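PDB 5LOY: designed Anbu Protein from Synthetic construct, which forms helical assemblies as a consensus-designed Anbu (ancestral beta subunit) protein of the proteasome family, probably related to protein degradation. Local coordinates for residues Ile6-Gly11 against Glu167-Cys172; Glu88-Val93 against Phe108-Ile113; Lys153-Arg158 against Leu174-Ser179. All blocks are in the same frame, centred on the assembly; numbering follows the deposited sequence.

Contact 1: residues Ile6-Gly11 against Glu167-Cys172; sequences IRLDEG and EDAAKC
With CG1 of I6 set beside its backbone N (chi1 -55°) and the chain extended beyond it (chi2 174°), CD1 is carried away from strand 2-8 to within 3.8 Å of the carbonyl O of A169 on helix 166-183. L8, two residues on along the same strand face, likewise turns CG beside its backbone N and brings CD1 to 3.6 Å from A169 CB. I6 CD1 also packs more loosely on A169 CB, so the one methyl group lies against both strand side chains. The strand then closes into a type I turn from L8 to G11, and E10 reaches from that turn toward the helix start. Its extended side chain crosses the bent one of E167 at about a right angle, leaving E10 OE1 and E167 OE2 4.1 Å apart with the carboxylate planes nearly parallel (13°). The same OE1 accepts a hydrogen bond from the backbone N of L166. L156 of helix 153-159 also packs on I6, and V13 of strand 11-21 on A169. Branched apolar side chains of the strand pack on a single alanine inside, while two like charges meet at the exposed edge, where the helix N-terminus and solvent would be expected to ease their repulsion.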
loop_
_atom_site.group_PDB
_atom_site.type_symbol
_atom_site.label_atom_id
_atom_site.label_comp_id
_atom_site.label_asym_id
_atom_site.label_seq_id
_atom_site.Cartn_x
_atom_site.Cartn_y
_atom_site.Cartn_z
ATOM N N ILE A 6 7.768 15.896 -3.572
ATOM C CA ILE A 6 6.563 16.677 -3.208
ATOM C C ILE A 6 6.738 18.099 -3.627
ATOM O O ILE A 6 7.778 18.677 -3.412
ATOM C CB ILE A 6 6.297 16.676 -1.699
ATOM C CG1 ILE A 6 6.213 15.263 -1.176
ATOM C CG2 ILE A 6 4.980 17.350 -1.378
ATOM C CD1 ILE A 6 6.087 15.210 0.326
ATOM N N ARG A 7 5.699 18.682 -4.191
ATOM C CA ARG A 7 5.744 20.054 -4.674
ATOM C C ARG A 7 4.702 20.969 -3.997
ATOM O O ARG A 7 3.514 20.686 -4.005
ATOM C CB ARG A 7 5.494 20.037 -6.158
ATOM C CG ARG A 7 5.770 21.373 -6.810
ATOM C CD ARG A 7 4.877 21.551 -8.002
ATOM N NE ARG A 7 5.273 22.704 -8.789
ATOM C CZ ARG A 7 4.465 23.330 -9.654
ATOM N NH1 ARG A 7 3.208 22.911 -9.842
ATOM N NH2 ARG A 7 4.916 24.389 -10.323
ATOM N N LEU A 8 5.154 22.081 -3.431
ATOM C CA LEU A 8 4.309 22.983 -2.656
ATOM C C LEU A 8 4.524 24.404 -3.103
ATOM O O LEU A 8 5.520 24.713 -3.747
ATOM C CB LEU A 8 4.688 22.873 -1.185
ATOM C CG LEU A 8 4.881 21.425 -0.756
ATOM C CD1 LEU A 8 5.947 21.319 0.297
ATOM C CD2 LEU A 8 3.580 20.840 -0.286
ATOM N N ASP A 9 3.601 25.285 -2.743
ATOM C CA ASP A 9 3.777 26.696 -3.037
ATOM C C ASP A 9 5.093 27.193 -2.461
ATOM O O ASP A 9 5.808 27.945 -3.115
ATOM C CB ASP A 9 2.609 27.538 -2.493
ATOM C CG ASP A 9 1.298 27.327 -3.279
ATOM O OD1 ASP A 9 1.301 26.597 -4.308
ATOM O OD2 ASP A 9 0.248 27.881 -2.852
ATOM N N GLU A 10 5.427 26.736 -1.256
ATOM C CA GLU A 10 6.645 27.163 -0.554
ATOM C C GLU A 10 7.959 26.579 -1.111
ATOM O O GLU A 10 9.020 27.074 -0.766
ATOM C CB GLU A 10 6.547 26.784 0.941
ATOM C CG GLU A 10 5.776 27.751 1.844
ATOM C CD GLU A 10 5.787 27.352 3.343
ATOM O OE1 GLU A 10 6.625 26.500 3.786
ATOM O OE2 GLU A 10 4.940 27.900 4.110
ATOM N N GLY A 11 7.896 25.511 -1.921
ATOM C CA GLY A 11 9.101 24.805 -2.384
ATOM C C GLY A 11 8.940 23.314 -2.707
ATOM O O GLY A 11 7.918 22.899 -3.201
ATOM N N GLU A 167 7.856 22.260 6.472
ATOM C CA GLU A 167 8.022 21.465 7.686
ATOM C C GLU A 167 7.033 20.282 7.711
ATOM O O GLU A 167 7.436 19.136 7.906
ATOM C CB GLU A 167 7.844 22.313 8.958
ATOM C CG GLU A 167 8.713 23.571 9.032
ATOM C CD GLU A 167 8.037 24.815 8.419
ATOM O OE1 GLU A 167 7.237 25.480 9.128
ATOM O OE2 GLU A 167 8.288 25.126 7.226
ATOM N N ASP A 168 5.755 20.554 7.480
ATOM C CA ASP A 168 4.759 19.482 7.510
ATOM C C ASP A 168 4.947 18.465 6.398
ATOM O O ASP A 168 4.701 17.279 6.600
ATOM C CB ASP A 168 3.323 20.038 7.458
ATOM C CG ASP A 168 2.890 20.680 8.762
ATOM O OD1 ASP A 168 3.557 20.453 9.800
ATOM O OD2 ASP A 168 1.880 21.420 8.754
ATOM N N ALA A 169 5.343 18.918 5.213
ATOM C CA ALA A 169 5.554 17.994 4.089
ATOM C C ALA A 169 6.703 17.053 4.380
ATOM O O ALA A 169 6.615 15.863 4.051
ATOM C CB ALA A 169 5.815 18.747 2.805
ATOM N N ALA A 170 7.753 17.561 5.023
ATOM C CA ALA A 170 8.843 16.689 5.457
ATOM C C ALA A 170 8.400 15.680 6.522
ATOM O O ALA A 170 8.736 14.476 6.424
ATOM C CB ALA A 170 10.018 17.490 5.940
ATOM N N LYS A 171 7.638 16.132 7.523
ATOM C CA LYS A 171 7.047 15.183 8.499
ATOM C C LYS A 171 6.245 14.100 7.809
ATOM O O LYS A 171 6.352 12.920 8.123
ATOM C CB LYS A 171 6.084 15.878 9.423
ATOM C CG LYS A 171 6.611 16.297 10.758
ATOM C CD LYS A 171 5.414 16.543 11.660
ATOM C CE LYS A 171 5.071 18.005 11.806
ATOM N NZ LYS A 171 3.802 18.161 12.585
ATOM N N CYS A 172 5.400 14.521 6.880
ATOM C CA CYS A 172 4.527 13.607 6.190
ATOM C C CYS A 172 5.322 12.592 5.386
ATOM O O CYS A 172 5.048 11.405 5.429
ATOM C CB CYS A 172 3.612 14.394 5.292
ATOM S SG CYS A 172 2.303 13.409 4.578
#

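Contact 2: residues Glu88-Val93 against Phe108-Ile113; sequences EALREV and FNASFI
L90 of helix 79-94 packs its two methyl groups on A110 and F112, alternate residues of strand 110-118 that face the helix. CD2 lies 3.9 Å from the carbonyl O of A110 and 4.1 Å from CE1 of F112, which it approaches at the ring edge and near the ring plane. CD1 also lies near A110, 4.3 Å from its CB. CG lies anti to the backbone N (chi1 -180°), which carries the branch toward the strand, and chi2 of 54° sets the two methyls. Around this first shell, helix 52-62 supplies T54 and T55 against A110 and V58 against F112, and L46 and T48 of strand 42-50 flank the ring. Farther out, backbone hydrogen bonds of S111 with A49 and of F112 with I128 fix the strand between its antiparallel neighbours. The helix is tied in by R91 NE, bonded to the carbonyl O of A131. On the other face of the strand, S111 and I113 turn to I146 of strand 143-147, in the second sheet. A helical layer on one sheet, which packs face to face on a second, matches the alpha-beta-beta-alpha sandwich of the Ntn hydrolases, the clan to which proteasome subunits belong.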
loop_
_atom_site.group_PDB
_atom_site.type_symbol
_atom_site.label_atom_id
_atom_site.label_comp_id
_atom_site.label_asym_id
_atom_site.label_seq_id
_atom_site.Cartn_x
_atom_site.Cartn_y
_atom_site.Cartn_z
ATOM N N GLU A 88 15.550 10.237 -22.352
ATOM C CA GLU A 88 16.319 9.808 -23.513
ATOM C C GLU A 88 17.512 8.937 -23.114
ATOM O O GLU A 88 17.871 8.009 -23.819
ATOM C CB GLU A 88 16.781 11.002 -24.331
ATOM C CG GLU A 88 15.738 11.489 -25.337
ATOM C CD GLU A 88 16.044 12.903 -25.876
ATOM O OE1 GLU A 88 15.091 13.610 -26.310
ATOM O OE2 GLU A 88 17.243 13.314 -25.858
ATOM N N ALA A 89 18.122 9.249 -21.978
ATOM C CA ALA A 89 19.235 8.464 -21.459
ATOM C C ALA A 89 18.765 7.055 -21.086
ATOM O O ALA A 89 19.427 6.071 -21.386
ATOM C CB ALA A 89 19.845 9.169 -20.252
ATOM N N LEU A 90 17.620 6.987 -20.424
ATOM C CA LEU A 90 17.006 5.724 -20.120
ATOM C C LEU A 90 16.758 4.890 -21.375
ATOM O O LEU A 90 17.065 3.705 -21.385
ATOM C CB LEU A 90 15.709 5.957 -19.352
ATOM C CG LEU A 90 14.916 4.718 -18.940
ATOM C CD1 LEU A 90 15.763 3.732 -18.148
ATOM C CD2 LEU A 90 13.698 5.115 -18.117
ATOM N N ARG A 91 16.228 5.478 -22.444
ATOM C CA ARG A 91 16.013 4.705 -23.670
ATOM C C ARG A 91 17.294 4.240 -24.323
ATOM O O ARG A 91 17.337 3.140 -24.873
ATOM C CB ARG A 91 15.265 5.504 -24.701
ATOM C CG ARG A 91 13.797 5.607 -24.420
ATOM C CD ARG A 91 13.262 6.798 -25.174
ATOM N NE ARG A 91 11.846 6.997 -24.917
ATOM C CZ ARG A 91 11.197 8.124 -25.176
ATOM N NH1 ARG A 91 11.856 9.166 -25.685
ATOM N NH2 ARG A 91 9.895 8.213 -24.911
ATOM N N GLU A 92 18.316 5.090 -24.301
ATOM C CA GLU A 92 19.619 4.737 -24.839
ATOM C C GLU A 92 20.181 3.531 -24.064
ATOM O O GLU A 92 20.674 2.594 -24.667
ATOM C CB GLU A 92 20.577 5.947 -24.815
ATOM C CG GLU A 92 21.937 5.734 -25.489
ATOM C CD GLU A 92 22.705 7.042 -25.803
ATOM O OE1 GLU A 92 22.059 8.104 -25.987
ATOM O OE2 GLU A 92 23.970 7.010 -25.883
ATOM N N VAL A 93 20.089 3.540 -22.741
ATOM C CA VAL A 93 20.587 2.416 -21.946
ATOM C C VAL A 93 19.807 1.115 -22.202
ATOM O O VAL A 93 20.406 0.056 -22.347
ATOM C CB VAL A 93 20.589 2.768 -20.449
ATOM C CG1 VAL A 93 20.861 1.537 -19.603
ATOM C CG2 VAL A 93 21.611 3.857 -20.177
ATOM N N PHE A 108 15.127 -5.526 -16.058
ATOM C CA PHE A 108 16.059 -4.390 -16.146
ATOM C C PHE A 108 15.409 -2.998 -16.103
ATOM O O PHE A 108 16.089 -1.990 -16.306
ATOM C CB PHE A 108 16.957 -4.526 -17.393
ATOM C CG PHE A 108 17.774 -5.813 -17.431
ATOM C CD1 PHE A 108 18.423 -6.291 -16.292
ATOM C CD2 PHE A 108 17.908 -6.537 -18.618
ATOM C CE1 PHE A 108 19.161 -7.465 -16.329
ATOM C CE2 PHE A 108 18.653 -7.710 -18.663
ATOM C CZ PHE A 108 19.282 -8.174 -17.517
ATOM N N ASN A 109 14.115 -2.922 -15.805
ATOM C CA ASN A 109 13.422 -1.633 -15.800
ATOM C C ASN A 109 13.804 -0.697 -14.679
ATOM O O ASN A 109 14.220 -1.130 -13.607
ATOM C CB ASN A 109 11.912 -1.821 -15.762
ATOM C CG ASN A 109 11.338 -2.176 -17.114
ATOM O OD1 ASN A 109 12.034 -2.217 -18.112
ATOM N ND2 ASN A 109 10.056 -2.457 -17.131
ATOM N N ALA A 110 13.632 0.596 -14.944
ATOM C CA ALA A 110 13.996 1.636 -14.003
ATOM C C ALA A 110 13.084 2.824 -14.140
ATOM O O ALA A 110 12.348 2.959 -15.100
ATOM C CB ALA A 110 15.436 2.061 -14.221
ATOM N N SER A 111 13.162 3.703 -13.167
ATOM C CA SER A 111 12.174 4.756 -13.024
ATOM C C SER A 111 12.766 5.911 -12.200
ATOM O O SER A 111 13.597 5.675 -11.328
ATOM C CB SER A 111 10.955 4.155 -12.322
ATOM O OG SER A 111 9.886 5.033 -12.448
ATOM N N PHE A 112 12.340 7.147 -12.455
ATOM C CA PHE A 112 12.955 8.291 -11.799
ATOM C C PHE A 112 11.961 9.373 -11.412
ATOM O O PHE A 112 10.885 9.508 -12.010
ATOM C CB PHE A 112 13.991 8.923 -12.723
ATOM C CG PHE A 112 15.044 7.961 -13.229
ATOM C CD1 PHE A 112 14.812 7.181 -14.345
ATOM C CD2 PHE A 112 16.256 7.842 -12.576
ATOM C CE1 PHE A 112 15.757 6.293 -14.794
ATOM C CE2 PHE A 112 17.206 6.974 -13.025
ATOM C CZ PHE A 112 16.962 6.195 -14.138
ATOM N N ILE A 113 12.369 10.188 -10.444
ATOM C CA ILE A 113 11.693 11.428 -10.129
ATOM C C ILE A 113 12.698 12.548 -10.253
ATOM O O ILE A 113 13.832 12.424 -9.772
ATOM C CB ILE A 113 11.159 11.417 -8.696
ATOM C CG1 ILE A 113 9.926 10.527 -8.634
ATOM C CG2 ILE A 113 10.798 12.825 -8.232
ATOM C CD1 ILE A 113 9.476 10.217 -7.213
#

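Contact 3: residues Lys153-Arg158 against Leu174-Ser179; sequences KPILDR and LVSFDS
I155 and S176 face each other where two helices of the Ntn-hydrolase sandwich, 153-159 and 166-183, run side by side, nearly antiparallel. The axes of their short segments come within 8.8 Å at an angle of 156°, a spacing consistent with the small serine at the nearest backbone approach. From CB, which points at the opposite helix, the I155 side chain divides. One branch, CG2, sits between the backbone N and the carbonyl carbon and lies against S176, 3.8 Å from both its CA and its CB. The other branch, CG1, anti to the backbone N (chi1 -170°), travels along the helix to V175, whose CG1 it meets at 4.1 Å, the two side chains crossing at about a right angle. CD1 bends back from V175 (chi2 64°), leaving CG1 to make that contact; the residue also packs on C172 and on L227 of the second subunit. That subunit engages the charged residues too: R158 NH2 forms a salt bridge with its D178, and K153 NZ, paired with D157 OD2 at 3.0 Å, is hydrogen-bonded to the carbonyl O of its S183. Within the chain the buried hydroxyl of S176 is satisfied by Y2 OH and G152 O, although its nearest neighbour across the helix pair is apolar: L156 CD1, 3.6 Å from S176 OG.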
loop_
_atom_site.group_PDB
_atom_site.type_symbol
_atom_site.label_atom_id
_atom_site.label_comp_id
_atom_site.label_asym_id
_atom_site.label_seq_id
_atom_site.Cartn_x
_atom_site.Cartn_y
_atom_site.Cartn_z
ATOM N N LYS A 153 1.261 5.799 0.446
ATOM C CA LYS A 153 0.416 6.744 -0.263
ATOM C C LYS A 153 -0.722 7.356 0.592
ATOM O O LYS A 153 -1.006 8.541 0.457
ATOM C CB LYS A 153 -0.163 6.113 -1.520
ATOM C CG LYS A 153 -0.888 7.084 -2.447
ATOM C CD LYS A 153 -1.356 6.347 -3.705
ATOM C CE LYS A 153 -1.797 7.270 -4.857
ATOM N NZ LYS A 153 -3.223 7.677 -4.742
ATOM N N PRO A 154 -1.400 6.557 1.430
ATOM C CA PRO A 154 -2.569 7.101 2.128
ATOM C C PRO A 154 -2.307 8.336 2.974
ATOM O O PRO A 154 -3.062 9.285 2.922
ATOM C CB PRO A 154 -3.017 5.941 2.993
ATOM C CG PRO A 154 -2.648 4.744 2.176
ATOM C CD PRO A 154 -1.307 5.096 1.600
ATOM N N ILE A 155 -1.206 8.357 3.707
ATOM C CA ILE A 155 -0.906 9.517 4.532
ATOM C C ILE A 155 -0.602 10.751 3.682
ATOM O O ILE A 155 -0.980 11.860 4.043
ATOM C CB ILE A 155 0.213 9.218 5.570
ATOM C CG1 ILE A 155 0.323 10.366 6.576
ATOM C CG2 ILE A 155 1.559 8.980 4.917
ATOM C CD1 ILE A 155 -0.923 10.524 7.417
ATOM N N LEU A 156 0.099 10.561 2.570
ATOM C CA LEU A 156 0.377 11.662 1.637
ATOM C C LEU A 156 -0.918 12.182 1.032
ATOM O O LEU A 156 -1.094 13.386 0.903
ATOM C CB LEU A 156 1.337 11.216 0.522
ATOM C CG LEU A 156 2.738 10.890 1.031
ATOM C CD1 LEU A 156 3.529 9.991 0.093
ATOM C CD2 LEU A 156 3.512 12.160 1.290
ATOM N N ASP A 157 -1.836 11.298 0.656
ATOM C CA ASP A 157 -3.143 11.768 0.160
ATOM C C ASP A 157 -3.917 12.568 1.226
ATOM O O ASP A 157 -4.603 13.507 0.902
ATOM C CB ASP A 157 -4.026 10.607 -0.337
ATOM C CG ASP A 157 -3.645 10.101 -1.747
ATOM O OD1 ASP A 157 -3.105 10.891 -2.565
ATOM O OD2 ASP A 157 -3.895 8.894 -2.032
ATOM N N ARG A 158 -3.823 12.173 2.488
ATOM C CA ARG A 158 -4.590 12.836 3.540
ATOM C C ARG A 158 -4.080 14.226 3.829
ATOM O O ARG A 158 -4.869 15.106 4.098
ATOM C CB ARG A 158 -4.564 12.041 4.853
ATOM C CG ARG A 158 -5.453 10.799 4.872
ATOM C CD ARG A 158 -5.287 10.014 6.180
ATOM N NE ARG A 158 -5.912 8.696 6.154
ATOM C CZ ARG A 158 -7.200 8.459 6.393
ATOM N NH1 ARG A 158 -8.040 9.463 6.679
ATOM N NH2 ARG A 158 -7.646 7.201 6.353
ATOM N N LEU A 174 8.334 11.529 6.153
ATOM C CA LEU A 174 8.980 10.628 7.101
ATOM C C LEU A 174 8.021 9.574 7.684
ATOM O O LEU A 174 8.362 8.392 7.818
ATOM C CB LEU A 174 9.669 11.423 8.204
ATOM C CG LEU A 174 10.878 12.212 7.689
ATOM C CD1 LEU A 174 11.494 13.039 8.796
ATOM C CD2 LEU A 174 11.952 11.287 7.119
ATOM N N VAL A 175 6.815 10.010 7.989
ATOM C CA VAL A 175 5.783 9.126 8.489
ATOM C C VAL A 175 5.399 8.100 7.412
ATOM O O VAL A 175 5.216 6.906 7.696
ATOM C CB VAL A 175 4.566 9.983 8.943
ATOM C CG1 VAL A 175 3.314 9.154 9.058
ATOM C CG2 VAL A 175 4.899 10.657 10.262
ATOM N N SER A 176 5.301 8.568 6.172
ATOM C CA SER A 176 5.134 7.686 5.012
ATOM C C SER A 176 6.209 6.580 4.947
ATOM O O SER A 176 5.900 5.426 4.637
ATOM C CB SER A 176 5.173 8.504 3.723
ATOM O OG SER A 176 4.805 7.694 2.623
ATOM N N PHE A 177 7.460 6.933 5.235
ATOM C CA PHE A 177 8.516 5.940 5.262
ATOM C C PHE A 177 8.388 5.000 6.427
ATOM O O PHE A 177 8.646 3.803 6.295
ATOM C CB PHE A 177 9.896 6.589 5.278
ATOM C CG PHE A 177 10.403 6.881 3.918
ATOM C CD1 PHE A 177 9.973 8.011 3.243
ATOM C CD2 PHE A 177 11.274 6.012 3.280
ATOM C CE1 PHE A 177 10.405 8.284 1.962
ATOM C CE2 PHE A 177 11.698 6.272 1.983
ATOM C CZ PHE A 177 11.256 7.403 1.321
ATOM N N ASP A 178 8.008 5.530 7.577
ATOM C CA ASP A 178 7.832 4.708 8.774
ATOM C C ASP A 178 6.858 3.571 8.503
ATOM O O ASP A 178 7.157 2.415 8.775
ATOM C CB ASP A 178 7.347 5.575 9.926
ATOM C CG ASP A 178 6.966 4.772 11.162
ATOM O OD1 ASP A 178 7.731 3.881 11.606
ATOM O OD2 ASP A 178 5.880 5.054 11.707
ATOM N N SER A 179 5.693 3.911 7.961
ATOM C CA SER A 179 4.647 2.921 7.672
ATOM C C SER A 179 5.106 1.898 6.642
ATOM O O SER A 179 4.822 0.696 6.761
ATOM C CB SER A 179 3.379 3.621 7.179
ATOM O OG SER A 179 2.785 4.341 8.238
#

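Contacts 1 and 3 have centres 13 Å apart and both use helix 166-183: the first joins it to strand 2-8 of the six-stranded sheet, the second to helix 153-159. They meet directly, C172 SG lying 3.7 Å from L156 CD2, and both reach the second subunit. Contact 2 lies on the opposite side of the chain's centre, 26 to 27 Å from the other two centres, where a different helix covers the other sheet with no contact to the other chain of the two-subunit assembly. All are buried at heart. At the margins, two carboxylates edge contact 1 and subunit-bridging salt bridges flank contact 3; contact 2 is made by apolar side chains, with one methyl also against a backbone carbonyl.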